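Long-range contacts in putative uncharacterized protein (Mycobacterium abscessus, PDB 3RR6), which is of unknown function but probably works as a metal-dependent isomerase or hydrolase of the fumarylacetoacetate hydrolase family: residues I146-S151 with D244-T249; V115-E120 with V197-R202; S98-G103 with F171-P176; V67-K72 with V228-T233. All coordinates share one frame; numbering follows the deposited sequence. Where two conformers were deposited one is given.

Overall arrangement
From the N terminus, residues 67-72, 98-103, 115-120 and 146-151 come first, and their partners follow later in the chain. Contact 3 closes a loop of 67 residues when F171-P176 returns to S98-G103, and contact 2 closes the next at V197-R202. These two loops cross. Contact 4 spans 155 residues and encloses both, whereas contact 1, ending at D244-T249, crosses the other three. Contacts 3 and 4 are parallel strand pairings; contacts 1 and 2 join strands 141-152 and 115-125, which pair with each other, to the five-stranded sheet carrying 245-250 and 196-202. Centres of contacts 1 and 2 lie about 7 Å apart.

Contact 1 of 4, residues I146-S151 with D244-T249; sequences IGNDVS and DTVSVT
I146 and V248 pack against each other between two sheets whose strands, 146-148 and 245-249, run at 145° with their axes 7.6 Å apart. Apolar contact carries this end. I146 CG2 presses on V248 CG1 at 3.4 Å, tighter than usual for two methyl groups, as the side chains slide past each other in opposite directions. In both residues the touching branch stands anti to the backbone N; for V248 CG1 the torsion is -176°. The longer arm of I146, CG1-CD1, reaches across toward the backbone of the other strand and sets CD1 3.6 Å from V248 O.

The polar part centres on N148. Its amide nitrogen ND2 meets both methyls of V246, at 3.9 Å from CG1 and from CG2, and donates to a water at 2.9 Å. That water in turn donates to V246 O at 3.3 Å, so a single bridge takes up one amide N-H and a strand carbonyl in a buried interface. The other end of the amide, OD1, accepts from the backbone N of E118, which fixes which way the group is flipped.

Behind this interface, strand 141-152 pairs with 115-125 and 172-179, while 245-250 is flanked by 188-193 and 254-261. H117 from strand 115-125 touches both N148 and V246, and I240 adds to the packing on V246.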
# COMPACT_ATOMS: atom_id res chain seq x y z
N ILE A 146 -3.45 -2.39 0.51
CA ILE A 146 -3.63 -1.35 -0.51
C ILE A 146 -2.86 -0.11 -0.08
O ILE A 146 -2.77 0.18 1.12
CB ILE A 146 -5.12 -1.00 -0.71
CG1 ILE A 146 -5.96 -2.27 -0.80
CG2 ILE A 146 -5.30 -0.12 -1.97
CD1 ILE A 146 -7.45 -2.02 -0.93
N GLY A 147 -2.29 0.59 -1.04
CA GLY A 147 -1.64 1.87 -0.79
C GLY A 147 -2.07 2.93 -1.79
O GLY A 147 -2.65 2.62 -2.83
N ASN A 148 -1.79 4.18 -1.45
CA ASN A 148 -2.00 5.32 -2.34
C ASN A 148 -0.72 6.15 -2.31
O ASN A 148 -0.41 6.77 -1.29
CB ASN A 148 -3.22 6.11 -1.86
CG ASN A 148 -3.73 7.14 -2.86
OD1 ASN A 148 -3.05 7.50 -3.82
ND2 ASN A 148 -4.94 7.65 -2.61
N ASP A 149 0.06 6.12 -3.39
CA ASP A 149 1.33 6.85 -3.46
C ASP A 149 1.04 8.30 -3.84
O ASP A 149 1.25 8.72 -4.99
CB ASP A 149 2.29 6.19 -4.46
CG ASP A 149 3.66 6.87 -4.54
OD1 ASP A 149 3.98 7.77 -3.74
OD2 ASP A 149 4.45 6.49 -5.44
N VAL A 150 0.53 9.05 -2.87
CA VAL A 150 0.14 10.43 -3.11
C VAL A 150 1.39 11.26 -3.42
O VAL A 150 2.43 11.11 -2.76
CB VAL A 150 -0.63 11.03 -1.91
CG1 VAL A 150 -1.07 12.48 -2.20
CG2 VAL A 150 -1.86 10.17 -1.54
N SER A 151 1.29 12.11 -4.45
CA SER A 151 2.47 12.77 -5.02
C SER A 151 2.19 14.22 -5.40
O SER A 151 1.25 14.48 -6.16
CB SER A 151 2.92 12.02 -6.29
OG SER A 151 3.13 10.63 -6.04
N ASP A 244 -12.42 16.38 -1.90
CA ASP A 244 -12.55 15.09 -2.59
C ASP A 244 -12.52 13.93 -1.60
O ASP A 244 -12.03 14.07 -0.48
CB ASP A 244 -11.41 14.85 -3.58
CG ASP A 244 -11.53 15.65 -4.86
OD1 ASP A 244 -12.58 16.28 -5.13
OD2 ASP A 244 -10.53 15.64 -5.62
N THR A 245 -13.05 12.78 -2.02
CA THR A 245 -12.77 11.50 -1.37
C THR A 245 -12.16 10.61 -2.44
O THR A 245 -12.70 10.50 -3.54
CB THR A 245 -14.03 10.84 -0.79
OG1 THR A 245 -14.50 11.64 0.30
CG2 THR A 245 -13.72 9.44 -0.26
N VAL A 246 -11.03 9.99 -2.11
CA VAL A 246 -10.34 9.11 -3.04
C VAL A 246 -10.28 7.71 -2.43
O VAL A 246 -9.90 7.55 -1.26
CB VAL A 246 -8.93 9.64 -3.43
CG1 VAL A 246 -8.06 9.90 -2.22
CG2 VAL A 246 -8.23 8.68 -4.42
N SER A 247 -10.67 6.72 -3.22
CA SER A 247 -10.64 5.35 -2.76
C SER A 247 -9.92 4.46 -3.76
O SER A 247 -9.94 4.71 -4.96
CB SER A 247 -12.04 4.82 -2.51
OG SER A 247 -12.75 4.63 -3.72
N VAL A 248 -9.26 3.44 -3.23
CA VAL A 248 -8.56 2.46 -4.03
C VAL A 248 -9.10 1.10 -3.61
O VAL A 248 -9.11 0.78 -2.42
CB VAL A 248 -7.03 2.51 -3.82
CG1 VAL A 248 -6.32 1.53 -4.74
CG2 VAL A 248 -6.49 3.95 -4.05
N THR A 249 -9.56 0.32 -4.58
CA THR A 249 -10.16 -0.98 -4.31
C THR A 249 -9.33 -2.05 -5.01
O THR A 249 -8.99 -1.93 -6.19
CB THR A 249 -11.63 -1.02 -4.78
OG1 THR A 249 -12.39 -0.01 -4.09
CG2 THR A 249 -12.25 -2.40 -4.56
O HOH W 1 -6.82 6.67 -0.56

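Contact 2 of 4, residues V115-E120 with V197-R202. With EDO (1,2-ethanediol), chain J; EDO (1,2-ethanediol), chain Q.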
# COMPACT_ATOMS: atom_id res chain seq x y z
N VAL A 115 -1.48 17.90 -6.63
CA VAL A 115 -1.30 16.64 -5.91
C VAL A 115 -2.13 15.55 -6.58
O VAL A 115 -3.31 15.75 -6.86
CB VAL A 115 -1.70 16.78 -4.43
CG1 VAL A 115 -1.55 15.44 -3.69
CG2 VAL A 115 -0.83 17.85 -3.74
N HIS A 116 -1.50 14.40 -6.86
CA HIS A 116 -2.16 13.31 -7.58
C HIS A 116 -2.29 12.04 -6.75
O HIS A 116 -1.45 11.77 -5.88
CB HIS A 116 -1.36 12.97 -8.84
CG HIS A 116 -1.48 14.00 -9.92
ND1 HIS A 116 -1.12 13.74 -11.22
CD2 HIS A 116 -1.92 15.28 -9.89
CE1 HIS A 116 -1.33 14.82 -11.95
NE2 HIS A 116 -1.82 15.77 -11.17
N HIS A 117 -3.34 11.27 -7.03
CA HIS A 117 -3.52 9.93 -6.49
C HIS A 117 -2.78 8.90 -7.34
O HIS A 117 -2.70 9.02 -8.56
CB HIS A 117 -5.01 9.54 -6.45
CG HIS A 117 -5.71 9.63 -7.78
ND1 HIS A 117 -5.56 8.69 -8.78
CD2 HIS A 117 -6.58 10.55 -8.27
CE1 HIS A 117 -6.29 9.04 -9.83
NE2 HIS A 117 -6.92 10.16 -9.54
N GLU A 118 -2.32 7.83 -6.68
CA GLU A 118 -1.68 6.70 -7.35
C GLU A 118 -2.03 5.42 -6.59
O GLU A 118 -1.38 5.06 -5.61
CB GLU A 118 -0.15 6.89 -7.43
CG GLU A 118 0.25 8.14 -8.23
CD GLU A 118 1.73 8.33 -8.46
OE1 GLU A 118 2.53 7.46 -8.10
OE2 GLU A 118 2.09 9.40 -9.01
N GLY A 119 -3.09 4.74 -7.03
CA GLY A 119 -3.53 3.53 -6.33
C GLY A 119 -2.58 2.38 -6.61
O GLY A 119 -2.19 2.18 -7.75
N GLU A 120 -2.22 1.62 -5.57
CA GLU A 120 -1.21 0.56 -5.70
C GLU A 120 -1.49 -0.65 -4.81
O GLU A 120 -2.02 -0.53 -3.72
CB GLU A 120 0.19 1.09 -5.36
CG GLU A 120 0.47 2.47 -5.95
CD GLU A 120 1.90 2.78 -6.28
OE1 GLU A 120 2.80 1.97 -5.99
OE2 GLU A 120 2.11 3.84 -6.91
N VAL A 197 -14.59 6.63 -11.65
CA VAL A 197 -13.43 5.74 -11.82
C VAL A 197 -12.33 6.43 -12.63
O VAL A 197 -12.54 6.77 -13.82
CB VAL A 197 -13.81 4.39 -12.46
CG1 VAL A 197 -12.57 3.51 -12.66
CG2 VAL A 197 -14.86 3.65 -11.60
N ARG A 198 -11.18 6.62 -11.99
CA ARG A 198 -10.02 7.29 -12.58
C ARG A 198 -8.99 6.28 -13.09
O ARG A 198 -8.37 6.49 -14.13
CB ARG A 198 -9.33 8.17 -11.54
CG ARG A 198 -10.13 9.38 -11.10
CD ARG A 198 -9.97 10.54 -12.07
NE ARG A 198 -10.58 11.74 -11.53
CZ ARG A 198 -9.93 12.63 -10.78
NH1 ARG A 198 -8.63 12.47 -10.49
NH2 ARG A 198 -10.58 13.68 -10.32
N GLN A 199 -8.77 5.21 -12.32
CA GLN A 199 -7.83 4.15 -12.70
C GLN A 199 -8.54 2.82 -12.60
O GLN A 199 -9.32 2.60 -11.68
CB GLN A 199 -6.63 4.11 -11.74
CG GLN A 199 -5.87 5.42 -11.60
CD GLN A 199 -4.66 5.29 -10.69
OE1 GLN A 199 -4.75 5.46 -9.46
NE2 GLN A 199 -3.51 5.01 -11.29
N ARG A 200 -8.25 1.92 -13.54
CA ARG A 200 -8.68 0.52 -13.43
C ARG A 200 -7.75 -0.36 -14.26
O ARG A 200 -7.58 -0.14 -15.46
CB ARG A 200 -10.13 0.31 -13.89
CG ARG A 200 -10.67 -1.08 -13.50
CD ARG A 200 -11.95 -1.46 -14.23
NE ARG A 200 -13.07 -0.59 -13.91
CZ ARG A 200 -14.06 -0.85 -13.05
NH1 ARG A 200 -14.10 -1.98 -12.35
NH2 ARG A 200 -15.03 0.03 -12.89
N SER A 201 -7.14 -1.34 -13.61
CA SER A 201 -6.27 -2.28 -14.30
C SER A 201 -6.28 -3.60 -13.55
O SER A 201 -7.13 -3.82 -12.69
CB SER A 201 -4.86 -1.71 -14.41
OG SER A 201 -4.08 -2.50 -15.31
N ARG A 202 -5.36 -4.49 -13.89
CA ARG A 202 -5.22 -5.75 -13.19
C ARG A 202 -3.74 -5.99 -12.91
O ARG A 202 -2.88 -5.59 -13.70
CB ARG A 202 -5.79 -6.91 -14.02
CG ARG A 202 -7.26 -6.76 -14.40
CD ARG A 202 -7.83 -8.05 -14.99
NE ARG A 202 -7.93 -9.08 -13.97
CZ ARG A 202 -8.91 -9.17 -13.07
NH1 ARG A 202 -9.93 -8.31 -13.08
NH2 ARG A 202 -8.88 -10.14 -12.16
C1 EDO J . -17.67 -0.85 -11.05
O1 EDO J . -17.14 0.44 -10.74
C2 EDO J . -17.15 -1.86 -10.03
O2 EDO J . -16.36 -2.84 -10.70
C1 EDO Q . -8.92 1.02 -17.55
O1 EDO Q . -7.91 0.10 -18.02
C2 EDO Q . -8.96 2.40 -18.21
O2 EDO Q . -8.87 3.45 -17.23
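H117 is where V115-E120 first meets the second segment, with R198 and Q199. CG lies between the backbone N and the carbonyl carbon (chi1 56°), which directs the imidazole at strand 197-202. NE2 accepts a weak bond from R198 NH1, 3.0 Å long but bent to 125°; NH1 also donates to P239 O. R198 CB lies 3.6 Å from H117 CE1, and the bend at chi2 folds the chain so that NH1 comes to the ring edge, in its plane. At the other ring nitrogen, ND1 makes a weak, longer bond of 3.4 Å to Q199 OE1.

Past E118, whose CA passes 3.9 Å from Q199 OE1, the same oxygen receives G119 N at 3.0 Å and a nearly straight 172°. The N-H lies in the carbonyl plane, on a lone pair. T191 OG1 also bonds to OE1, while NE2 reaches T233 OG1, so both ends of this buried amide are held.

R198 and Q199 form a classic beta bulge opposite T191 in strand 188-193, which accounts for two successive side chains turning toward 115-120. Strand 188-193 also covers H117 through T191 and V193, and N148 of strand 141-152 touches that ring.

Contact 3 of 4, residues S98-G103 with F171-P176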
# COMPACT_ATOMS: atom_id res chain seq x y z
N SER A 98 4.82 9.27 6.57
CA SER A 98 3.79 9.61 5.57
C SER A 98 2.56 8.72 5.68
O SER A 98 1.52 9.02 5.11
CB SER A 98 4.37 9.57 4.15
OG SER A 98 4.73 8.25 3.76
N ILE A 99 2.66 7.62 6.43
CA ILE A 99 1.60 6.63 6.48
C ILE A 99 0.41 7.16 7.28
O ILE A 99 0.58 7.78 8.34
CB ILE A 99 2.10 5.30 7.09
CG1 ILE A 99 3.16 4.67 6.18
CG2 ILE A 99 0.93 4.31 7.27
CD1 ILE A 99 3.92 3.50 6.78
N ILE A 100 -0.79 6.96 6.72
CA ILE A 100 -2.06 7.11 7.45
C ILE A 100 -2.95 5.92 7.12
O ILE A 100 -2.80 5.29 6.07
CB ILE A 100 -2.80 8.44 7.12
CG1 ILE A 100 -3.02 8.61 5.62
CG2 ILE A 100 -2.04 9.64 7.70
CD1 ILE A 100 -4.02 9.76 5.27
N GLY A 101 -3.88 5.62 8.02
CA GLY A 101 -4.84 4.54 7.81
C GLY A 101 -6.11 4.99 7.11
O GLY A 101 -6.25 6.17 6.75
N PRO A 102 -7.06 4.06 6.93
CA PRO A 102 -8.36 4.37 6.33
C PRO A 102 -9.09 5.51 7.03
O PRO A 102 -9.08 5.60 8.26
CB PRO A 102 -9.15 3.08 6.51
CG PRO A 102 -8.15 2.03 6.67
CD PRO A 102 -6.96 2.65 7.33
N GLY A 103 -9.71 6.37 6.24
CA GLY A 103 -10.60 7.38 6.79
C GLY A 103 -9.98 8.68 7.26
O GLY A 103 -10.68 9.68 7.39
N PHE A 171 0.89 11.37 2.96
CA PHE A 171 0.95 10.96 1.55
C PHE A 171 1.11 9.45 1.30
O PHE A 171 1.32 9.04 0.17
CB PHE A 171 2.04 11.75 0.80
CG PHE A 171 1.60 13.13 0.34
CD1 PHE A 171 0.57 13.84 0.96
CD2 PHE A 171 2.24 13.71 -0.74
CE1 PHE A 171 0.20 15.09 0.50
CE2 PHE A 171 1.87 14.96 -1.20
CZ PHE A 171 0.86 15.65 -0.58
N CYS A 172 0.96 8.63 2.34
CA CYS A 172 0.90 7.17 2.16
C CYS A 172 -0.27 6.50 2.89
O CYS A 172 -0.07 5.74 3.84
CB CYS A 172 2.22 6.51 2.56
SG CYS A 172 2.41 4.85 1.83
N PRO A 173 -1.51 6.75 2.41
CA PRO A 173 -2.60 5.90 2.87
C PRO A 173 -2.27 4.42 2.69
O PRO A 173 -1.74 4.02 1.64
CB PRO A 173 -3.77 6.31 1.96
CG PRO A 173 -3.46 7.73 1.58
CD PRO A 173 -1.97 7.82 1.50
N LEU A 174 -2.58 3.64 3.72
CA LEU A 174 -2.31 2.22 3.75
C LEU A 174 -3.44 1.50 4.49
O LEU A 174 -3.83 1.92 5.58
CB LEU A 174 -0.97 1.98 4.47
CG LEU A 174 -0.31 0.62 4.29
CD1 LEU A 174 0.22 0.44 2.87
CD2 LEU A 174 0.83 0.48 5.32
N GLY A 175 -3.94 0.42 3.91
CA GLY A 175 -5.03 -0.33 4.54
C GLY A 175 -5.96 -0.96 3.52
O GLY A 175 -5.66 -0.94 2.34
N PRO A 176 -7.11 -1.49 3.98
CA PRO A 176 -7.64 -1.47 5.35
C PRO A 176 -7.08 -2.56 6.27
O PRO A 176 -7.23 -2.48 7.49
CB PRO A 176 -9.13 -1.69 5.14
CG PRO A 176 -9.19 -2.52 3.93
CD PRO A 176 -8.11 -2.01 3.03
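A short parallel beta pairing joins S98-G103 to F171-P176, with I99 opposite C172 and I100 opposite P173. Three backbone bonds hold it. C172 N donates to S98 O at 2.9 Å, C172 O accepts from I100 N at 3.2 Å, and I100 O accepts from L174 N at 2.9 Å. C172 thus uses both its N-H and its carbonyl around I99. P173, which has no N-H to offer, is spared that demand by the register, since the next donor is L174; its CA-H makes a further contact with I100 O.

I99 and C172 put their side chains on one face, where I99 CG2 also comes 4.1 Å from L174 CB. I100 and P173 lie on the opposite face. There I100 CG1 takes the position between backbone N and carbonyl carbon (chi1 54°), which lays it alongside the ring of P173, with I100 CG1 4.2 Å from P173 CG. Before the pairing begins, S98 OG sits 3.3 Å from C172 CB, and its polar partner is P95 O.

After the pairing, the side chains of P102 and P176 cross at about a right angle, with P102 CG 3.8 Å from P176 CA. The peptide before P176 is cis, and the chain turns a corner there. G175, with a phi of 147°, leads the chain into that corner beside P102.

On its other edge strand 172-179 bonds to 141-152 through P173 with N148 and G175 with I146. Strand 254-261 covers P102 and P173 through L256, while L174 reaches T145 and A122.

Contact 4 of 4, residues V67-K72 with V228-T233. With EDO (1,2-ethanediol), chain O.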
# COMPACT_ATOMS: atom_id res chain seq x y z
N VAL A 67 8.93 2.54 3.63
CA VAL A 67 8.07 2.24 2.49
C VAL A 67 8.93 2.43 1.24
O VAL A 67 9.49 3.51 1.01
CB VAL A 67 6.84 3.18 2.41
CG1 VAL A 67 6.02 2.88 1.17
CG2 VAL A 67 6.00 3.09 3.69
N VAL A 68 9.08 1.36 0.46
CA VAL A 68 9.78 1.44 -0.81
C VAL A 68 8.69 1.39 -1.87
O VAL A 68 7.65 0.75 -1.67
CB VAL A 68 10.78 0.27 -0.97
CG1 VAL A 68 11.58 0.40 -2.27
CG2 VAL A 68 11.72 0.21 0.23
N ALA A 69 8.88 2.10 -2.97
CA ALA A 69 7.86 2.17 -4.01
C ALA A 69 8.48 2.09 -5.39
O ALA A 69 9.59 2.56 -5.62
CB ALA A 69 7.04 3.46 -3.88
N MET A 70 7.74 1.43 -6.29
CA MET A 70 8.10 1.36 -7.70
C MET A 70 7.53 2.54 -8.47
O MET A 70 6.41 2.97 -8.22
CB MET A 70 7.50 0.09 -8.30
CG MET A 70 8.09 -1.21 -7.80
SD MET A 70 9.68 -1.60 -8.53
CE MET A 70 9.14 -1.93 -10.23
N GLY A 71 8.28 3.03 -9.45
CA GLY A 71 7.68 3.94 -10.44
C GLY A 71 6.80 3.14 -11.39
O GLY A 71 7.10 2.01 -11.69
N LYS A 72 5.70 3.74 -11.85
CA LYS A 72 4.92 3.19 -12.97
C LYS A 72 4.67 1.66 -12.86
O LYS A 72 3.88 1.25 -12.01
CB LYS A 72 5.60 3.59 -14.29
CG LYS A 72 5.73 5.11 -14.44
CD LYS A 72 6.42 5.52 -15.72
CE LYS A 72 6.59 7.03 -15.80
NZ LYS A 72 7.48 7.53 -14.71
N VAL A 228 7.04 -2.10 3.82
CA VAL A 228 6.04 -2.06 2.77
C VAL A 228 6.72 -1.76 1.44
O VAL A 228 7.57 -0.87 1.38
CB VAL A 228 4.98 -1.01 3.07
CG1 VAL A 228 4.03 -0.81 1.89
CG2 VAL A 228 4.19 -1.39 4.33
N ILE A 229 6.36 -2.50 0.40
CA ILE A 229 6.78 -2.18 -0.97
C ILE A 229 5.54 -1.93 -1.82
O ILE A 229 4.71 -2.82 -2.03
CB ILE A 229 7.62 -3.28 -1.63
CG1 ILE A 229 8.82 -3.66 -0.76
CG2 ILE A 229 8.09 -2.78 -3.01
CD1 ILE A 229 9.56 -4.93 -1.25
N LEU A 230 5.39 -0.70 -2.31
CA LEU A 230 4.30 -0.35 -3.23
C LEU A 230 4.72 -0.75 -4.63
O LEU A 230 5.82 -0.43 -5.07
CB LEU A 230 3.99 1.14 -3.16
CG LEU A 230 3.63 1.70 -1.79
CD1 LEU A 230 3.27 3.17 -1.91
CD2 LEU A 230 2.46 0.93 -1.17
N THR A 231 3.84 -1.44 -5.34
CA THR A 231 4.24 -2.13 -6.58
C THR A 231 4.03 -1.34 -7.88
O THR A 231 4.29 -1.88 -8.96
CB THR A 231 3.53 -3.48 -6.70
OG1 THR A 231 2.11 -3.28 -6.70
CG2 THR A 231 3.94 -4.40 -5.53
N GLY A 232 3.62 -0.09 -7.78
CA GLY A 232 3.42 0.78 -8.95
C GLY A 232 1.95 1.09 -9.17
O GLY A 232 1.08 0.66 -8.42
N THR A 233 1.67 1.89 -10.20
CA THR A 233 0.29 2.36 -10.44
C THR A 233 0.02 2.37 -11.93
O THR A 233 0.91 2.68 -12.72
CB THR A 233 0.07 3.76 -9.79
OG1 THR A 233 -1.33 3.99 -9.62
CG2 THR A 233 0.66 4.88 -10.63
C1 EDO O . 1.51 2.77 -15.52
O1 EDO O . 2.58 2.15 -14.80
C2 EDO O . 2.07 3.57 -16.68
O2 EDO O . 2.71 4.76 -16.21
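V67-M70 and V228-L230 run parallel at 18°, their axes 4.5 Å apart, with V67, V68 and A69 opposite V228, I229 and L230. V68 N donates to V228 O and V68 O accepts from L230 N, each at 2.8 Å; M70 N then bonds to L230 O at 2.9 Å. Beyond the strands K72 takes a positive phi of 46° and turns its carbonyl back to T233 N, with K72 O 2.9 Å away. The same oxygen lies 3.1 Å from G232 CA, a closeness open to a residue without a side chain; G232 also has a positive phi.

V67, A69, V228 and L230 share one face. L230 CB lies 3.9 Å from A69 CB. With CG anti to its carbonyl carbon (chi1 -57°), the leucine brings L230 CG to 4.0 Å from V67 CG1. V68 and I229 occupy the other face, which helix 210-220 covers through V217 and I213. M70 starts toward the second segment, with CG 3.6 Å from L230 O, then bends at chi2 and chi3 and leads its end away; the side chain also touches I213 and H208.

Polar groups at the far end are tied to strand 115-125: G232 N bonds to E120 OE1, T233 OG1 to G119 O, and T231 OG1 to L121 O. The chemistry therefore changes along the contact, from an apolar strand pair buried on both faces to a bonded loop. The N-H of G232 would help to hold the E120 carboxylate in place beside E118 and D149, an acidic grouping consistent with the metal binding expected of this family.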